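PDB 7KFF: tRNA (guanine-N(1)-)-methyltransferase, which transfers a methyl group from S-adenosylmethionine to N1 of a guanine in tRNA, probably the one just 3' of the anticodon, as a knotted SPOUT-family enzyme. Local coordinates for residues W265-S270 with R289-Y294; H34-K39 with P215-N220; P251-S256 with A260-W265. One frame throughout, in Å; residues are numbered along the deposited sequence.

Interaction 1: W265-S270 with R289-Y294; sequences WRREQS and RHDQAY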
loop_
_atom_site.group_PDB
_atom_site.type_symbol
_atom_site.label_atom_id
_atom_site.label_comp_id
_atom_site.label_asym_id
_atom_site.label_seq_id
_atom_site.Cartn_x
_atom_site.Cartn_y
_atom_site.Cartn_z
ATOM N N TRP A 265 18.509 24.302 5.345
ATOM C CA TRP A 265 17.324 24.405 4.502
ATOM C C TRP A 265 16.627 23.060 4.387
ATOM O O TRP A 265 15.399 22.980 4.480
ATOM C CB TRP A 265 17.709 24.948 3.119
ATOM C CG TRP A 265 16.558 24.992 2.131
ATOM C CD1 TRP A 265 15.696 26.030 1.910
ATOM C CD2 TRP A 265 16.160 23.949 1.237
ATOM N NE1 TRP A 265 14.781 25.695 0.941
ATOM C CE2 TRP A 265 15.051 24.424 0.506
ATOM C CE3 TRP A 265 16.637 22.663 0.980
ATOM C CZ2 TRP A 265 14.406 23.654 -0.457
ATOM C CZ3 TRP A 265 15.991 21.896 0.014
ATOM C CH2 TRP A 265 14.887 22.394 -0.682
ATOM N N ARG A 266 17.393 21.986 4.198
ATOM C CA ARG A 266 16.780 20.671 4.066
ATOM C C ARG A 266 16.029 20.300 5.340
ATOM O O ARG A 266 14.929 19.754 5.283
ATOM C CB ARG A 266 17.830 19.606 3.755
ATOM C CG ARG A 266 18.549 19.727 2.412
ATOM C CD ARG A 266 19.141 18.378 2.044
ATOM N NE ARG A 266 20.502 18.409 1.512
ATOM C CZ ARG A 266 20.813 18.512 0.222
ATOM N NH1 ARG A 266 22.084 18.507 -0.151
ATOM N NH2 ARG A 266 19.862 18.636 -0.696
ATOM N N ARG A 267 16.605 20.615 6.501
ATOM C CA ARG A 267 15.929 20.329 7.764
ATOM C C ARG A 267 14.651 21.152 7.899
ATOM O O ARG A 267 13.593 20.621 8.260
ATOM C CB ARG A 267 16.872 20.604 8.927
ATOM C CG ARG A 267 16.249 20.457 10.287
ATOM C CD ARG A 267 16.316 19.046 10.752
ATOM N NE ARG A 267 15.748 18.886 12.086
ATOM C CZ ARG A 267 15.460 17.708 12.616
ATOM N NH1 ARG A 267 15.699 16.601 11.926
ATOM N NH2 ARG A 267 14.924 17.641 13.821
ATOM N N GLU A 268 14.729 22.451 7.606
ATOM C CA GLU A 268 13.531 23.285 7.652
ATOM C C GLU A 268 12.434 22.731 6.754
ATOM O O GLU A 268 11.267 22.650 7.151
ATOM C CB GLU A 268 13.874 24.717 7.255
ATOM C CG GLU A 268 14.747 25.436 8.277
ATOM C CD GLU A 268 15.221 26.809 7.791
ATOM O OE1 GLU A 268 15.025 27.138 6.595
ATOM O OE2 GLU A 268 15.796 27.549 8.597
ATOM N N GLN A 269 12.788 22.351 5.535
ATOM C CA GLN A 269 11.771 21.887 4.602
ATOM C C GLN A 269 11.153 20.576 5.057
ATOM O O GLN A 269 9.977 20.325 4.789
ATOM C CB GLN A 269 12.386 21.741 3.215
ATOM C CG GLN A 269 12.746 23.063 2.577
ATOM C CD GLN A 269 11.524 23.918 2.326
ATOM O OE1 GLN A 269 10.563 23.466 1.696
ATOM N NE2 GLN A 269 11.546 25.145 2.808
ATOM N N SER A 270 11.934 19.735 5.733
ATOM C CA SER A 270 11.392 18.517 6.323
ATOM C C SER A 270 10.452 18.838 7.482
ATOM O O SER A 270 9.351 18.271 7.572
ATOM C CB SER A 270 12.559 17.628 6.740
ATOM O OG SER A 270 12.141 16.514 7.470
ATOM N N ARG A 289 15.492 24.247 20.156
ATOM C CA ARG A 289 15.032 25.617 19.951
ATOM C C ARG A 289 15.037 26.011 18.478
ATOM O O ARG A 289 14.139 26.728 18.016
ATOM C CB ARG A 289 15.878 26.613 20.745
ATOM C CG ARG A 289 15.389 28.058 20.498
ATOM C CD ARG A 289 16.128 29.135 21.238
ATOM N NE ARG A 289 15.815 29.052 22.645
ATOM C CZ ARG A 289 15.936 30.044 23.513
ATOM N NH1 ARG A 289 16.365 31.242 23.122
ATOM N NH2 ARG A 289 15.618 29.809 24.781
ATOM N N HIS A 290 16.056 25.595 17.727
ATOM C CA HIS A 290 16.104 25.954 16.313
ATOM C C HIS A 290 14.873 25.422 15.592
ATOM O O HIS A 290 14.191 26.155 14.861
ATOM C CB HIS A 290 17.391 25.412 15.688
ATOM C CG HIS A 290 17.923 26.244 14.564
ATOM N ND1 HIS A 290 19.173 26.039 14.019
ATOM C CD2 HIS A 290 17.376 27.271 13.871
ATOM C CE1 HIS A 290 19.374 26.907 13.044
ATOM N NE2 HIS A 290 18.299 27.666 12.932
ATOM N N ASP A 291 14.562 24.143 15.803
ATOM C CA ASP A 291 13.452 23.523 15.091
ATOM C C ASP A 291 12.115 23.994 15.641
ATOM O O ASP A 291 11.173 24.221 14.879
ATOM C CB ASP A 291 13.556 22.005 15.203
ATOM C CG ASP A 291 14.779 21.440 14.483
ATOM O OD1 ASP A 291 15.423 22.168 13.702
ATOM O OD2 ASP A 291 15.086 20.258 14.703
ATOM N N GLN A 292 12.014 24.141 16.964
ATOM C CA GLN A 292 10.758 24.579 17.561
ATOM C C GLN A 292 10.432 26.006 17.148
ATOM O O GLN A 292 9.281 26.312 16.804
ATOM C CB GLN A 292 10.844 24.446 19.081
ATOM C CG GLN A 292 9.567 24.817 19.819
ATOM C CD GLN A 292 8.427 23.871 19.526
ATOM O OE1 GLN A 292 8.618 22.677 19.361
ATOM N NE2 GLN A 292 7.226 24.413 19.457
ATOM N N ALA A 293 11.433 26.882 17.131
ATOM C CA ALA A 293 11.198 28.252 16.694
ATOM C C ALA A 293 10.778 28.305 15.232
ATOM O O ALA A 293 9.911 29.103 14.856
ATOM C CB ALA A 293 12.445 29.096 16.926
ATOM N N TYR A 294 11.367 27.451 14.390
ATOM C CA TYR A 294 10.983 27.428 12.986
ATOM C C TYR A 294 9.523 27.014 12.842
ATOM O O TYR A 294 8.751 27.632 12.097
ATOM C CB TYR A 294 11.889 26.470 12.215
ATOM C CG TYR A 294 11.495 26.379 10.768
ATOM C CD1 TYR A 294 11.825 27.392 9.877
ATOM C CD2 TYR A 294 10.770 25.295 10.296
ATOM C CE1 TYR A 294 11.452 27.322 8.552
ATOM C CE2 TYR A 294 10.391 25.220 8.981
ATOM C CZ TYR A 294 10.737 26.228 8.111
ATOM O OH TYR A 294 10.358 26.144 6.791
#
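Arg267 and Asp291 form the polar half of this contact, a salt bridge in which the guanidinium grips the carboxylate side-on and brings two nitrogens to a single oxygen. Arg267 NH2 lies 2.8 Å from Asp291 OD2, and Arg267 NE lies 3.0 Å from the same Asp291 OD2 with a more bent N-H...O angle of 139°. The oxygen sits nearly in the guanidinium plane, but both nitrogens reach it from one face of the carboxylate, whose plane is turned 35° from that of the guanidinium. The arginine gets there by bending at its second torsion (chi2 86°), which folds the chain across toward the aspartate. The other oxygen, Asp291 OD1, is held by a salt bridge to Arg264, one turn earlier on the first helix, so the buried carboxylate is shared by two arginines.

These residues join helix 259-277 to helix 289-299 in the helical C-terminal domain that follows the knotted SPOUT domain in TrmD. The two short helical segments run 10.6 Å apart at closest approach and cross at -50°.

The aromatic half centres on the Tyr294 ring. Glu268 CB lies over one face in a CH-pi contact, 3.9 Å from the ring centroid, and the extended remainder of the glutamate passes over the CE1 side with its carboxylate almost parallel to the ring. The ring also leans on backbone, Tyr294 CE2 coming within 3.3 Å of Glu268 O. Arg264 and Lys272, before and after the segment on the same helix, also touch this tyrosine.

Interaction 2: H34-K39 with P215-N220; sequences HALLGK and PGVLGN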
loop_
_atom_site.group_PDB
_atom_site.type_symbol
_atom_site.label_atom_id
_atom_site.label_comp_id
_atom_site.label_asym_id
_atom_site.label_seq_id
_atom_site.Cartn_x
_atom_site.Cartn_y
_atom_site.Cartn_z
ATOM N N HIS A 34 9.691 -7.224 -12.539
ATOM C CA HIS A 34 9.905 -5.987 -13.267
ATOM C C HIS A 34 10.764 -5.038 -12.453
ATOM O O HIS A 34 10.941 -5.197 -11.246
ATOM C CB HIS A 34 8.566 -5.297 -13.543
ATOM C CG HIS A 34 7.709 -6.048 -14.500
ATOM N ND1 HIS A 34 6.330 -5.949 -14.521
ATOM C CD2 HIS A 34 8.041 -6.911 -15.485
ATOM C CE1 HIS A 34 5.854 -6.749 -15.459
ATOM N NE2 HIS A 34 6.870 -7.333 -16.066
ATOM N N ALA A 35 11.322 -4.051 -13.150
ATOM C CA ALA A 35 12.036 -2.927 -12.528
ATOM C C ALA A 35 13.076 -3.467 -11.543
ATOM O O ALA A 35 13.802 -4.416 -11.874
ATOM C CB ALA A 35 11.041 -1.918 -11.959
ATOM N N LEU A 36 13.180 -2.895 -10.335
ATOM C CA LEU A 36 14.330 -3.155 -9.477
ATOM C C LEU A 36 14.332 -4.579 -8.927
ATOM O O LEU A 36 15.398 -5.180 -8.765
ATOM C CB LEU A 36 14.368 -2.132 -8.351
ATOM C CG LEU A 36 15.684 -2.002 -7.612
ATOM C CD1 LEU A 36 16.743 -1.483 -8.615
ATOM C CD2 LEU A 36 15.566 -1.083 -6.419
ATOM N N LEU A 37 13.157 -5.140 -8.614
ATOM C CA LEU A 37 13.139 -6.521 -8.134
ATOM C C LEU A 37 13.580 -7.491 -9.223
ATOM O O LEU A 37 14.258 -8.481 -8.936
ATOM C CB LEU A 37 11.780 -6.905 -7.547
ATOM C CG LEU A 37 11.635 -6.612 -6.045
ATOM C CD1 LEU A 37 11.762 -5.164 -5.715
ATOM C CD2 LEU A 37 10.312 -7.176 -5.541
ATOM N N GLY A 38 13.237 -7.218 -10.480
ATOM C CA GLY A 38 13.769 -8.033 -11.564
ATOM C C GLY A 38 15.287 -7.976 -11.628
ATOM O O GLY A 38 15.954 -9.002 -11.830
ATOM N N LYS A 39 15.853 -6.786 -11.378
ATOM C CA LYS A 39 17.304 -6.633 -11.333
ATOM C C LYS A 39 17.883 -7.409 -10.163
ATOM O O LYS A 39 18.953 -8.020 -10.272
ATOM C CB LYS A 39 17.676 -5.161 -11.159
ATOM C CG LYS A 39 17.770 -4.293 -12.395
ATOM C CD LYS A 39 16.809 -4.691 -13.468
ATOM C CE LYS A 39 17.500 -5.595 -14.470
ATOM N NZ LYS A 39 16.554 -6.533 -15.147
ATOM N N PRO A 215 21.294 -5.343 0.641
ATOM C CA PRO A 215 22.455 -4.703 0.011
ATOM C C PRO A 215 22.655 -5.193 -1.419
ATOM O O PRO A 215 22.595 -6.391 -1.699
ATOM C CB PRO A 215 23.626 -5.088 0.924
ATOM C CG PRO A 215 23.131 -6.126 1.849
ATOM C CD PRO A 215 21.635 -6.023 1.904
ATOM N N GLY A 216 22.880 -4.242 -2.328
ATOM C CA GLY A 216 23.059 -4.516 -3.732
ATOM C C GLY A 216 21.849 -4.232 -4.602
ATOM O O GLY A 216 21.992 -4.155 -5.834
ATOM N N VAL A 217 20.660 -4.088 -4.006
ATOM C CA VAL A 217 19.442 -3.962 -4.803
ATOM C C VAL A 217 19.264 -2.547 -5.335
ATOM O O VAL A 217 19.006 -2.348 -6.530
ATOM C CB VAL A 217 18.228 -4.428 -3.985
ATOM C CG1 VAL A 217 16.934 -4.088 -4.717
ATOM C CG2 VAL A 217 18.333 -5.934 -3.727
ATOM N N LEU A 218 19.399 -1.538 -4.468
ATOM C CA LEU A 218 19.231 -0.158 -4.919
ATOM C C LEU A 218 20.377 0.300 -5.809
ATOM O O LEU A 218 20.181 1.175 -6.661
ATOM C CB LEU A 218 19.082 0.785 -3.725
ATOM C CG LEU A 218 17.683 0.786 -3.105
ATOM C CD1 LEU A 218 17.704 1.442 -1.729
ATOM C CD2 LEU A 218 16.678 1.496 -4.009
ATOM N N GLY A 219 21.569 -0.255 -5.628
ATOM C CA GLY A 219 22.702 0.111 -6.448
ATOM C C GLY A 219 23.397 1.367 -5.955
ATOM O O GLY A 219 22.885 2.136 -5.140
ATOM N N ASN A 220 24.594 1.591 -6.503
ATOM C CA ASN A 220 25.488 2.617 -5.979
ATOM C C ASN A 220 24.833 3.992 -5.867
ATOM O O ASN A 220 25.248 4.802 -5.031
ATOM C CB ASN A 220 26.746 2.679 -6.854
ATOM C CG ASN A 220 26.425 2.764 -8.342
ATOM O OD1 ASN A 220 25.543 3.518 -8.755
ATOM N ND2 ASN A 220 27.134 1.982 -9.151
HETATM O O HOH W 1 18.264 -4.527 -8.189
#
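Val217 meets Leu36 across this contact with both its side chain and its carbonyl group. Just before it in the chain, Gly216 O takes a hydrogen bond from Lys43 NZ. Val217 CG1 packs 3.7 Å from Leu36 CD2, the methyl being turned away from the valine's own backbone N (chi1 171°), while the leucine's branch point, CG, lies almost as near to it. The carbonyl comes closer still: Val217 O is 3.2 Å from Leu36 CD1 and also lies near CG and CD2, against the branched end of the leucine. What satisfies this acceptor here is a water, which donates to Val217 O at 2.8 Å and to Leu36 O at 3.0 Å, bridging the two main chains beside the apolar contact.

The contact ties the N-terminal part of helix 35-42, near the start of the chain, to the linker after helix 200-211, which in TrmD leads out of the knotted SPOUT domain toward the C-terminal domain. Val211 and Leu45 also pack on the valine.

At Leu218 the side chain starts out away from the helix, yet its tip returns: Leu218 CD2 reaches Leu36 CD2 at 3.7 Å, the two leucines crossing at about a right angle. Leu36 CD2 thus lies against both Val217 and Leu218. Ile197 of the second subunit packs on Leu36 as well, from across the dimer interface.

Interaction 3: P251-S256 with A260-W265; sequences PEVLTS and AKIERW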
loop_
_atom_site.group_PDB
_atom_site.type_symbol
_atom_site.label_atom_id
_atom_site.label_comp_id
_atom_site.label_asym_id
_atom_site.label_seq_id
_atom_site.Cartn_x
_atom_site.Cartn_y
_atom_site.Cartn_z
ATOM N N PRO A 251 14.992 27.013 -5.061
ATOM C CA PRO A 251 15.445 27.841 -3.937
ATOM C C PRO A 251 16.907 28.238 -4.073
ATOM O O PRO A 251 17.781 27.403 -4.311
ATOM C CB PRO A 251 15.212 26.944 -2.722
ATOM C CG PRO A 251 14.068 26.066 -3.139
ATOM C CD PRO A 251 14.277 25.803 -4.606
ATOM N N GLU A 252 17.170 29.538 -3.912
ATOM C CA GLU A 252 18.496 30.053 -4.223
ATOM C C GLU A 252 19.567 29.442 -3.331
ATOM O O GLU A 252 20.713 29.290 -3.760
ATOM C CB GLU A 252 18.496 31.578 -4.127
ATOM C CG GLU A 252 19.739 32.210 -4.711
ATOM C CD GLU A 252 19.535 33.667 -5.076
ATOM O OE1 GLU A 252 18.366 34.106 -5.166
ATOM O OE2 GLU A 252 20.546 34.374 -5.274
ATOM N N VAL A 253 19.225 29.066 -2.099
ATOM C CA VAL A 253 20.227 28.444 -1.236
ATOM C C VAL A 253 20.831 27.214 -1.903
ATOM O O VAL A 253 22.012 26.902 -1.692
ATOM C CB VAL A 253 19.632 28.113 0.146
ATOM C CG1 VAL A 253 18.505 27.101 0.044
ATOM C CG2 VAL A 253 20.727 27.598 1.100
ATOM N N LEU A 254 20.041 26.487 -2.698
ATOM C CA LEU A 254 20.545 25.254 -3.285
ATOM C C LEU A 254 21.620 25.493 -4.336
ATOM O O LEU A 254 22.347 24.556 -4.675
ATOM C CB LEU A 254 19.395 24.450 -3.888
ATOM C CG LEU A 254 18.350 24.000 -2.869
ATOM C CD1 LEU A 254 17.236 23.205 -3.559
ATOM C CD2 LEU A 254 18.984 23.176 -1.744
ATOM N N THR A 255 21.742 26.714 -4.851
ATOM C CA THR A 255 22.789 27.058 -5.806
ATOM C C THR A 255 23.914 27.864 -5.168
ATOM O O THR A 255 24.761 28.417 -5.882
ATOM C CB THR A 255 22.199 27.830 -6.986
ATOM O OG1 THR A 255 21.685 29.084 -6.534
ATOM C CG2 THR A 255 21.066 27.045 -7.634
ATOM N N SER A 256 23.941 27.937 -3.835
ATOM C CA SER A 256 24.912 28.763 -3.132
ATOM C C SER A 256 26.234 28.047 -2.897
ATOM O O SER A 256 27.239 28.709 -2.619
ATOM C CB SER A 256 24.354 29.162 -1.766
ATOM O OG SER A 256 24.320 28.045 -0.887
ATOM N N ALA A 260 26.537 24.189 4.795
ATOM C CA ALA A 260 25.855 24.364 6.074
ATOM C C ALA A 260 24.457 24.945 5.878
ATOM O O ALA A 260 23.489 24.485 6.497
ATOM C CB ALA A 260 26.689 25.251 7.004
ATOM N N LYS A 261 24.333 25.969 5.028
ATOM C CA LYS A 261 23.023 26.573 4.801
ATOM C C LYS A 261 22.104 25.625 4.041
ATOM O O LYS A 261 20.891 25.600 4.273
ATOM C CB LYS A 261 23.155 27.867 4.007
ATOM C CG LYS A 261 23.879 28.984 4.728
ATOM C CD LYS A 261 23.952 30.204 3.821
ATOM C CE LYS A 261 23.098 31.342 4.348
ATOM N NZ LYS A 261 23.701 31.940 5.574
ATOM N N ILE A 262 22.656 24.862 3.099
ATOM C CA ILE A 262 21.837 23.899 2.372
ATOM C C ILE A 262 21.307 22.843 3.327
ATOM O O ILE A 262 20.137 22.455 3.259
ATOM C CB ILE A 262 22.626 23.284 1.202
ATOM C CG1 ILE A 262 22.845 24.345 0.122
ATOM C CG2 ILE A 262 21.899 22.056 0.662
ATOM C CD1 ILE A 262 23.938 23.997 -0.867
ATOM N N GLU A 263 22.156 22.370 4.242
ATOM C CA GLU A 263 21.714 21.346 5.181
ATOM C C GLU A 263 20.638 21.888 6.115
ATOM O O GLU A 263 19.668 21.184 6.422
ATOM C CB GLU A 263 22.906 20.796 5.962
ATOM C CG GLU A 263 22.731 19.341 6.392
ATOM C CD GLU A 263 22.271 18.430 5.250
ATOM O OE1 GLU A 263 22.727 18.624 4.102
ATOM O OE2 GLU A 263 21.426 17.543 5.499
ATOM N N ARG A 264 20.769 23.142 6.557
ATOM C CA ARG A 264 19.718 23.721 7.389
ATOM C C ARG A 264 18.420 23.870 6.606
ATOM O O ARG A 264 17.336 23.596 7.134
ATOM C CB ARG A 264 20.151 25.073 7.957
ATOM C CG ARG A 264 19.077 25.748 8.817
ATOM C CD ARG A 264 18.688 24.886 10.026
ATOM N NE ARG A 264 17.435 25.320 10.638
ATOM C CZ ARG A 264 16.788 24.639 11.580
ATOM N NH1 ARG A 264 17.276 23.489 12.020
ATOM N NH2 ARG A 264 15.650 25.108 12.066
ATOM N N TRP A 265 18.509 24.302 5.345
ATOM C CA TRP A 265 17.324 24.405 4.502
ATOM C C TRP A 265 16.627 23.060 4.387
ATOM O O TRP A 265 15.399 22.980 4.480
ATOM C CB TRP A 265 17.709 24.948 3.119
ATOM C CG TRP A 265 16.558 24.992 2.131
ATOM C CD1 TRP A 265 15.696 26.030 1.910
ATOM C CD2 TRP A 265 16.160 23.949 1.237
ATOM N NE1 TRP A 265 14.781 25.695 0.941
ATOM C CE2 TRP A 265 15.051 24.424 0.506
ATOM C CE3 TRP A 265 16.637 22.663 0.980
ATOM C CZ2 TRP A 265 14.406 23.654 -0.457
ATOM C CZ3 TRP A 265 15.991 21.896 0.014
ATOM C CH2 TRP A 265 14.887 22.394 -0.682
#
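Trp265 carries the tight side of this contact, its indole covered over one face by two branched side chains. Val253 CG1 sits over the five-membered ring, 3.8 Å from its centroid, and Leu254 CD2 over the six-membered ring at 4.0 Å; both are CH-pi contacts. Placing CG1 between its own backbone N and carbonyl carbon (chi1 63°) leaves Val253 with its other methyl, CG2, for Lys261 and Ile262. Pro251 approaches the indole obliquely, with Pro251 CG 3.6 Å from Trp265 CZ2.

Ile262 fits close to the backbone: its CG1 is 3.2 Å from Val253 O. Within the 253-256 turn, Val253 O already accepts from Ser256 N and, in the carbonyl plane on a lone pair, from Ser256 OG at 2.7 Å. Phe69 of the second subunit covers Leu254, and Gly70 of that subunit lies on Ile262.

Toward solvent the packing thins. Lys261 contributes little more than CB, its chain leading away beyond, and Ser256 OG comes no nearer to Ile262 than 4.1 Å, at CD1. The whole is a 3-10 turn, 252-254, folded back on the first turns of the helix that follows it, within the C-terminal domain of a TrmD subunit.

Interactions 1 and 3 share helix 259-277 and Trp265, with centres 13 Å apart. Arg264, of the 260-265 segment, links them (Arg264 NH1 to Asp291 OD1, 2.8 Å), so the helix on which 251-256 packs is also fixed to helix 289-299. Interaction 2 stands apart, its centre 33 Å from that of interaction 1 and 31 Å from that of interaction 3, and it lies where the linker departs from the knotted domain. It comes nearest to the bound S-adenosyl-L-homocysteine, with the Leu218 side chain about 8 Å away, against about 12 Å for Gln269 and Trp265. Interactions 2 and 3 both touch the second subunit.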